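Local coordinates for protein putative DNA helicase (Lactobacillus plantarum, PDB 3DMN) that is probably a DNA helicase of the UvrD-like type, represented here by its C-terminal domain, though its function has not been established, at residues D33-G46 and H146-P158. Sequence-based numbering, arbitrary orientation.
With ACT (acetate ion), chain B; EDO (1,2-ethanediol), chain N.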
loop_
_atom_site.group_PDB
_atom_site.type_symbol
_atom_site.label_atom_id
_atom_site.label_comp_id
_atom_site.label_asym_id
_atom_site.label_seq_id
_atom_site.Cartn_x
_atom_site.Cartn_y
_atom_site.Cartn_z
ATOM N N ASP A 33 11.133 7.818 -5.795
ATOM C CA ASP A 33 11.700 6.479 -5.602
ATOM C C ASP A 33 10.888 5.461 -6.398
ATOM O O ASP A 33 9.653 5.573 -6.502
ATOM C CB ASP A 33 11.586 6.050 -4.128
ATOM C CG ASP A 33 12.521 6.791 -3.211
ATOM O OD1 ASP A 33 13.532 7.363 -3.671
ATOM O OD2 ASP A 33 12.235 6.764 -1.997
ATOM N N LEU A 34 11.558 4.425 -6.896
ATOM C CA LEU A 34 10.799 3.281 -7.428
ATOM C C LEU A 34 9.927 2.692 -6.316
ATOM O O LEU A 34 10.382 2.603 -5.166
ATOM C CB LEU A 34 11.726 2.172 -7.916
ATOM C CG LEU A 34 12.543 2.474 -9.169
ATOM C CD1 LEU A 34 13.537 1.329 -9.425
ATOM C CD2 LEU A 34 11.654 2.727 -10.366
ATOM N N PRO A 35 8.672 2.298 -6.649
ATOM C CA PRO A 35 7.878 1.542 -5.636
ATOM C C PRO A 35 8.666 0.367 -5.108
ATOM O O PRO A 35 9.450 -0.251 -5.840
ATOM C CB PRO A 35 6.658 1.061 -6.419
ATOM C CG PRO A 35 6.496 2.150 -7.515
ATOM C CD PRO A 35 7.928 2.507 -7.905
ATOM N N ASN A 36 8.537 0.124 -3.813
ATOM C CA ASN A 36 9.234 -1.024 -3.204
ATOM C C ASN A 36 8.253 -2.094 -2.814
ATOM O O ASN A 36 7.284 -1.827 -2.112
ATOM C CB ASN A 36 10.190 -0.631 -2.054
ATOM C CG ASN A 36 9.489 -0.088 -0.824
ATOM O OD1 ASN A 36 9.740 -0.571 0.302
ATOM N ND2 ASN A 36 8.661 0.923 -0.999
ATOM N N VAL A 37 8.525 -3.305 -3.296
ATOM C CA VAL A 37 7.685 -4.464 -2.996
ATOM C C VAL A 37 8.464 -5.360 -2.029
ATOM O O VAL A 37 9.664 -5.636 -2.234
ATOM C CB VAL A 37 7.374 -5.236 -4.307
ATOM C CG1 VAL A 37 6.592 -6.530 -4.016
ATOM C CG2 VAL A 37 6.584 -4.311 -5.260
ATOM N N VAL A 38 7.774 -5.814 -0.982
ATOM C CA VAL A 38 8.437 -6.709 -0.015
ATOM C C VAL A 38 7.531 -7.877 0.193
ATOM O O VAL A 38 6.374 -7.708 0.564
ATOM C CB VAL A 38 8.739 -6.018 1.321
ATOM C CG1 VAL A 38 9.551 -6.950 2.211
ATOM C CG2 VAL A 38 9.509 -4.732 1.086
ATOM N N VAL A 39 8.077 -9.071 -0.053
ATOM C CA VAL A 39 7.316 -10.312 0.135
ATOM C C VAL A 39 7.807 -10.961 1.411
ATOM O O VAL A 39 9.020 -11.145 1.583
ATOM C CB VAL A 39 7.463 -11.263 -1.057
ATOM C CG1 VAL A 39 6.759 -12.619 -0.777
ATOM C CG2 VAL A 39 6.890 -10.590 -2.330
ATOM N N THR A 40 6.876 -11.268 2.312
ATOM C CA THR A 40 7.214 -11.737 3.657
ATOM C C THR A 40 6.582 -13.106 3.892
ATOM O O THR A 40 5.594 -13.442 3.252
ATOM C CB THR A 40 6.690 -10.755 4.714
ATOM O OG1 THR A 40 5.254 -10.734 4.709
ATOM C CG2 THR A 40 7.232 -9.313 4.450
ATOM N N PRO A 41 7.174 -13.924 4.778
ATOM C CA PRO A 41 6.695 -15.302 4.928
ATOM C C PRO A 41 5.434 -15.516 5.714
ATOM O O PRO A 41 4.851 -16.599 5.624
ATOM C CB PRO A 41 7.864 -16.005 5.661
ATOM C CG PRO A 41 8.501 -14.837 6.482
ATOM C CD PRO A 41 8.422 -13.679 5.526
ATOM N N ASN A 42 5.037 -14.550 6.547
ATOM C CA ASN A 42 3.865 -14.736 7.392
ATOM C C ASN A 42 3.356 -13.384 7.843
ATOM O O ASN A 42 4.037 -12.349 7.622
ATOM C CB ASN A 42 4.139 -15.659 8.596
ATOM C CG ASN A 42 5.410 -15.266 9.321
ATOM O OD1 ASN A 42 5.542 -14.110 9.743
ATOM N ND2 ASN A 42 6.360 -16.190 9.428
ATOM N N PHE A 43 2.187 -13.417 8.498
ATOM C CA PHE A 43 1.488 -12.180 8.871
ATOM C C PHE A 43 2.363 -11.273 9.760
ATOM O O PHE A 43 2.494 -10.083 9.456
ATOM C CB PHE A 43 0.205 -12.543 9.573
ATOM C CG PHE A 43 -0.564 -11.368 10.092
ATOM C CD1 PHE A 43 -1.465 -10.716 9.286
ATOM C CD2 PHE A 43 -0.374 -10.943 11.417
ATOM C CE1 PHE A 43 -2.199 -9.624 9.787
ATOM C CE2 PHE A 43 -1.095 -9.869 11.935
ATOM C CZ PHE A 43 -1.979 -9.188 11.115
ATOM N N GLU A 44 2.985 -11.859 10.782
ATOM C CA GLU A 44 3.822 -11.097 11.724
ATOM C C GLU A 44 5.040 -10.499 11.016
ATOM O O GLU A 44 5.419 -9.347 11.283
ATOM C CB GLU A 44 4.213 -11.950 12.936
ATOM C CG GLU A 44 3.006 -12.330 13.814
ATOM C CD GLU A 44 2.269 -11.143 14.476
ATOM O OE1 GLU A 44 2.879 -10.083 14.766
ATOM O OE2 GLU A 44 1.044 -11.280 14.722
ATOM N N ALA A 45 5.632 -11.240 10.061
ATOM C CA ALA A 45 6.718 -10.649 9.280
ATOM C C ALA A 45 6.240 -9.500 8.374
ATOM O O ALA A 45 6.961 -8.504 8.119
ATOM C CB ALA A 45 7.408 -11.704 8.469
ATOM N N GLY A 46 5.023 -9.649 7.842
ATOM C CA GLY A 46 4.429 -8.538 7.076
ATOM C C GLY A 46 4.271 -7.305 7.933
ATOM O O GLY A 46 4.603 -6.203 7.505
ATOM N N HIS A 146 3.768 10.103 -3.955
ATOM C CA HIS A 146 5.231 10.278 -3.901
ATOM C C HIS A 146 5.997 8.993 -3.529
ATOM O O HIS A 146 7.059 8.730 -4.078
ATOM C CB HIS A 146 5.600 11.465 -2.979
ATOM C CG HIS A 146 4.911 12.753 -3.378
ATOM N ND1 HIS A 146 4.144 13.510 -2.506
ATOM C CD2 HIS A 146 4.827 13.377 -4.578
ATOM C CE1 HIS A 146 3.636 14.546 -3.150
ATOM N NE2 HIS A 146 4.044 14.497 -4.406
ATOM N N GLU A 147 5.436 8.183 -2.631
ATOM C CA GLU A 147 6.078 6.927 -2.196
ATOM C C GLU A 147 5.034 5.815 -2.177
ATOM O O GLU A 147 3.944 6.004 -1.693
ATOM C CB GLU A 147 6.650 7.101 -0.790
ATOM C CG GLU A 147 7.696 6.048 -0.418
ATOM C CD GLU A 147 9.076 6.339 -1.052
ATOM O OE1 GLU A 147 9.313 7.501 -1.469
ATOM O OE2 GLU A 147 9.929 5.421 -1.097
ATOM N N LEU A 148 5.410 4.674 -2.731
ATOM C CA LEU A 148 4.501 3.524 -2.789
ATOM C C LEU A 148 5.248 2.270 -2.371
ATOM O O LEU A 148 6.302 1.943 -2.934
ATOM C CB LEU A 148 3.948 3.374 -4.207
ATOM C CG LEU A 148 3.133 2.109 -4.487
ATOM C CD1 LEU A 148 1.847 2.086 -3.631
ATOM C CD2 LEU A 148 2.828 1.948 -6.030
ATOM N N THR A 149 4.667 1.565 -1.404
ATOM C CA THR A 149 5.262 0.334 -0.853
ATOM C C THR A 149 4.166 -0.698 -0.919
ATOM O O THR A 149 3.036 -0.419 -0.610
ATOM C CB THR A 149 5.657 0.502 0.643
ATOM O OG1 THR A 149 6.639 1.525 0.764
ATOM C CG2 THR A 149 6.250 -0.823 1.184
ATOM N N LEU A 150 4.523 -1.910 -1.342
ATOM C CA LEU A 150 3.580 -3.057 -1.309
ATOM C C LEU A 150 4.183 -4.117 -0.435
ATOM O O LEU A 150 5.323 -4.535 -0.648
ATOM C CB LEU A 150 3.292 -3.647 -2.706
ATOM C CG LEU A 150 2.449 -2.801 -3.653
ATOM C CD1 LEU A 150 3.251 -1.669 -4.224
ATOM C CD2 LEU A 150 2.003 -3.713 -4.822
ATOM N N VAL A 151 3.387 -4.583 0.520
ATOM C CA VAL A 151 3.797 -5.710 1.390
ATOM C C VAL A 151 2.910 -6.884 1.101
ATOM O O VAL A 151 1.702 -6.740 1.119
ATOM C CB VAL A 151 3.726 -5.338 2.912
ATOM C CG1 VAL A 151 4.095 -6.543 3.795
ATOM C CG2 VAL A 151 4.644 -4.153 3.234
ATOM N N ALA A 152 3.501 -8.060 0.845
ATOM C CA ALA A 152 2.684 -9.252 0.540
ATOM C C ALA A 152 3.076 -10.316 1.527
ATOM O O ALA A 152 4.258 -10.470 1.812
ATOM C CB ALA A 152 2.985 -9.759 -0.903
ATOM N N VAL A 153 2.094 -11.050 2.025
ATOM C CA VAL A 153 2.338 -12.183 2.934
ATOM C C VAL A 153 2.156 -13.457 2.108
ATOM O O VAL A 153 1.049 -13.753 1.590
ATOM C CB VAL A 153 1.350 -12.188 4.089
ATOM C CG1 VAL A 153 1.590 -13.438 4.966
ATOM C CG2 VAL A 153 1.560 -10.913 4.926
ATOM N N GLY A 154 3.241 -14.197 1.964
ATOM C CA GLY A 154 3.234 -15.464 1.241
ATOM C C GLY A 154 3.885 -15.279 -0.103
ATOM O O GLY A 154 5.105 -15.354 -0.242
ATOM N N SER A 155 3.057 -14.992 -1.110
ATOM C CA SER A 155 3.533 -14.752 -2.472
ATOM C C SER A 155 2.975 -13.453 -2.987
ATOM O O SER A 155 1.888 -13.056 -2.591
ATOM C CB SER A 155 3.054 -15.841 -3.435
ATOM O OG SER A 155 3.712 -17.087 -3.140
ATOM N N LEU A 156 3.736 -12.808 -3.861
ATOM C CA LEU A 156 3.236 -11.586 -4.493
ATOM C C LEU A 156 2.026 -11.897 -5.377
ATOM O O LEU A 156 1.955 -12.933 -6.039
ATOM C CB LEU A 156 4.360 -10.936 -5.312
ATOM C CG LEU A 156 4.082 -9.525 -5.832
ATOM C CD1 LEU A 156 3.851 -8.500 -4.710
ATOM C CD2 LEU A 156 5.251 -9.107 -6.745
ATOM N N SER A 157 1.077 -10.944 -5.421
ATOM C CA SER A 157 -0.074 -11.102 -6.311
ATOM C C SER A 157 0.398 -11.490 -7.729
ATOM O O SER A 157 1.273 -10.813 -8.299
ATOM C CB SER A 157 -0.823 -9.769 -6.408
ATOM O OG SER A 157 -1.745 -9.892 -7.501
ATOM N N PRO A 158 -0.248 -12.483 -8.340
ATOM C CA PRO A 158 0.095 -12.836 -9.730
ATOM C C PRO A 158 -0.262 -11.711 -10.702
ATOM O O PRO A 158 0.260 -11.676 -11.825
ATOM C CB PRO A 158 -0.782 -14.056 -10.007
ATOM C CG PRO A 158 -1.971 -13.915 -9.050
ATOM C CD PRO A 158 -1.279 -13.395 -7.796
HETATM C C ACT B . -0.508 -15.924 -0.770
HETATM O O ACT B . 0.205 -15.202 -1.473
HETATM O OXT ACT B . -1.748 -15.909 -0.846
HETATM C CH3 ACT B . 0.196 -16.734 0.135
HETATM C C1 EDO N . 7.111 -15.735 -2.234
HETATM O O1 EDO N . 6.652 -16.601 -3.286
HETATM C C2 EDO N . 8.156 -16.333 -1.306
HETATM O O2 EDO N . 9.220 -15.394 -1.110
HETATM O O HOH W 1 7.957 7.747 -6.523
HETATM O O HOH W 2 7.998 4.776 -4.167
HETATM O O HOH W 3 9.814 9.124 -3.722
HETATM O O HOH W 4 9.556 3.006 -2.562
#
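N36 to T40 and T149 to V153 pair as parallel neighbours through a ladder of backbone hydrogen bonds: N36 N to L148 O, L150 N to N36 O, V38 N to L150 O, A152 N to V38 O and T40 N to A152 O. G154 N closes it on T40 O at 2.8 Å, almost straight at 173°. A152 O is gripped twice, since T40 OG1, set between its backbone N and carbonyl carbon (chi1 66°), donates from above the carbonyl plane at 3.1 Å. N36 reaches across the strands: its ND2 donates to T149 OG1 at 2.7 Å and weakly to L148 O, while OD1 lies beside T149 CG2. A leucine in its place would probably leave T149 OG1 without this donor and lose the side-chain tie between the strands. The apolar contacts of V37 and V39 lie on the other face, where V37 CG1 presses on L156 CD1 at 3.4 Å, tight for two carbons, and V39 CG2 meets L156 CB at 3.9 Å. Beyond T40, V153 CG1 packs on N42 C at 3.4 Å; N42 OD1 caps the following helix by accepting from A45 N. At the other end the carboxylates of D33 and E147, nearly perpendicular, approach to 2.8 Å between OD2 and OE2, probably raising the affinity of one for a proton; water 3 links D33 N, H146 O and E147 OE1. Strand 36-40 lies between 147-153 and 169-170, with helix 43-59 over the N36 and V38 face, in the parallel β-sheet of an α/β domain, consistent with the P-loop NTPase fold of UvrD-like helicases.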